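Local coordinates for 2,4-dihydroxyhept-2-ene-1,7-dioic acid aldolase (Kordia algicida OT-1, PDB 6BDD), which binds heme as an H-NOX protein and probably serves as a gas sensor in nitric oxide signalling, at residues N127-I132 with F174-N179. Numbering follows the deposited sequence.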
# COMPACT_ATOMS: atom_id res chain seq x y z
N ASN A 127 -12.61 -9.61 -15.79
CA ASN A 127 -12.71 -8.20 -15.43
C ASN A 127 -13.21 -7.99 -14.00
O ASN A 127 -13.63 -6.88 -13.66
CB ASN A 127 -13.61 -7.46 -16.42
CG ASN A 127 -13.15 -7.60 -17.85
OD1 ASN A 127 -11.99 -7.33 -18.17
ND2 ASN A 127 -14.05 -8.04 -18.72
N SER A 128 -13.18 -9.03 -13.17
CA SER A 128 -13.62 -8.89 -11.79
C SER A 128 -12.76 -9.78 -10.90
O SER A 128 -12.25 -10.81 -11.33
CB SER A 128 -15.10 -9.26 -11.63
OG SER A 128 -15.31 -10.65 -11.81
N LEU A 129 -12.62 -9.37 -9.64
CA LEU A 129 -11.79 -10.09 -8.69
C LEU A 129 -12.27 -9.78 -7.28
O LEU A 129 -12.37 -8.61 -6.90
CB LEU A 129 -10.32 -9.71 -8.84
CG LEU A 129 -9.33 -10.38 -7.88
CD1 LEU A 129 -9.25 -11.87 -8.14
CD2 LEU A 129 -7.96 -9.74 -7.99
N THR A 130 -12.57 -10.83 -6.51
CA THR A 130 -12.94 -10.70 -5.11
C THR A 130 -11.85 -11.35 -4.26
O THR A 130 -11.57 -12.55 -4.42
CB THR A 130 -14.30 -11.35 -4.83
OG1 THR A 130 -15.31 -10.70 -5.61
CG2 THR A 130 -14.65 -11.24 -3.36
N MET A 131 -11.24 -10.57 -3.38
CA MET A 131 -10.14 -11.04 -2.55
C MET A 131 -10.39 -10.66 -1.10
O MET A 131 -11.02 -9.64 -0.80
CB MET A 131 -8.80 -10.46 -3.00
CG MET A 131 -8.28 -11.03 -4.31
SD MET A 131 -6.53 -10.69 -4.54
CE MET A 131 -6.51 -8.90 -4.38
N ILE A 132 -9.89 -11.49 -0.19
CA ILE A 132 -9.95 -11.23 1.24
C ILE A 132 -8.57 -10.76 1.69
O ILE A 132 -7.58 -11.49 1.56
CB ILE A 132 -10.39 -12.48 2.02
CG1 ILE A 132 -11.74 -12.98 1.51
CG2 ILE A 132 -10.46 -12.17 3.51
CD1 ILE A 132 -12.87 -11.99 1.70
N PHE A 174 -12.24 -7.26 -0.58
CA PHE A 174 -12.07 -6.37 -1.73
C PHE A 174 -12.90 -6.90 -2.89
O PHE A 174 -12.70 -8.03 -3.34
CB PHE A 174 -10.60 -6.28 -2.14
CG PHE A 174 -9.79 -5.31 -1.32
CD1 PHE A 174 -9.34 -5.65 -0.06
CD2 PHE A 174 -9.47 -4.06 -1.83
CE1 PHE A 174 -8.59 -4.76 0.69
CE2 PHE A 174 -8.72 -3.17 -1.09
CZ PHE A 174 -8.28 -3.51 0.17
N ILE A 175 -13.84 -6.08 -3.36
CA ILE A 175 -14.64 -6.39 -4.54
C ILE A 175 -14.16 -5.48 -5.66
O ILE A 175 -14.43 -4.27 -5.64
CB ILE A 175 -16.14 -6.23 -4.28
CG1 ILE A 175 -16.60 -7.20 -3.19
CG2 ILE A 175 -16.93 -6.47 -5.56
CD1 ILE A 175 -17.24 -6.51 -2.00
N ILE A 176 -13.46 -6.05 -6.63
CA ILE A 176 -12.82 -5.29 -7.70
C ILE A 176 -13.56 -5.58 -9.00
O ILE A 176 -13.76 -6.74 -9.37
CB ILE A 176 -11.33 -5.65 -7.82
CG1 ILE A 176 -10.63 -5.44 -6.48
CG2 ILE A 176 -10.67 -4.82 -8.91
CD1 ILE A 176 -9.34 -6.22 -6.33
N ASN A 177 -13.96 -4.51 -9.70
CA ASN A 177 -14.65 -4.61 -10.98
C ASN A 177 -14.00 -3.64 -11.95
O ASN A 177 -14.12 -2.42 -11.79
CB ASN A 177 -16.14 -4.31 -10.83
CG ASN A 177 -16.88 -5.38 -10.06
OD1 ASN A 177 -17.43 -5.13 -8.99
ND2 ASN A 177 -16.91 -6.59 -10.61
N LYS A 178 -13.30 -4.18 -12.95
CA LYS A 178 -12.64 -3.34 -13.94
C LYS A 178 -13.66 -2.65 -14.83
O LYS A 178 -14.66 -3.25 -15.24
CB LYS A 178 -11.67 -4.16 -14.79
CG LYS A 178 -10.68 -3.33 -15.58
CD LYS A 178 -9.79 -4.19 -16.46
CE LYS A 178 -10.45 -4.48 -17.79
NZ LYS A 178 -9.57 -5.29 -18.68
N ASN A 179 -13.41 -1.38 -15.14
CA ASN A 179 -14.29 -0.62 -16.01
C ASN A 179 -13.93 -0.86 -17.48
O ASN A 179 -12.86 -1.35 -17.81
CB ASN A 179 -14.20 0.88 -15.71
CG ASN A 179 -14.51 1.22 -14.27
OD1 ASN A 179 -13.70 1.84 -13.58
ND2 ASN A 179 -15.69 0.82 -13.81
O HOH W 1 -9.98 -7.96 -19.91
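Ile176 packs alongside Leu129, both rising from the same face of the sheet, with Ile176 CD1 4.1 Å from Leu129 CD2; the methyl CE of Met131 comes to 4.4 Å from Ile176 CD1. With chi1 at 179°, Leu129 extends CG directly away from its own N, carrying the methyls out over this face, where Ile93 and Leu96 of helix 92-96 cover both it and Ile176. Phe174 shares the face but turns its ring away from Met131, toward Met147 and Ile160. The strands beneath run antiparallel at the centre of a four-stranded sheet. Leu129 with Ile176 and Met131 with Phe174 are hydrogen-bonded pairs, each closed by two N-H...O bonds, the shortest being Phe174 N to Met131 O at 2.7 Å. On the other face, Asn177 ND2 packs against Ser128 CB at 3.4 Å, while Ser128 OG hydrogen-bonds to Thr125 OG1. At the strand end Lys178 N donates to Asn127 O (2.8 Å), and the lysine chain, bent at chi3 (86°), brings NZ across to Asn127 OD1 in a weak bond of 3.2 Å. A water donates to this OD1 and accepts from NZ. Shortening Lys178 to an alanine removes NZ, which is likely to leave Asn127 OD1 and the water without their shared ammonium partner and the amide freer to turn. The contact thus joins a water-bridged polar end to an apolar face of Leu129, Ile176 and Met131, whose Met131 side chain comes within about 5 Å of the heme.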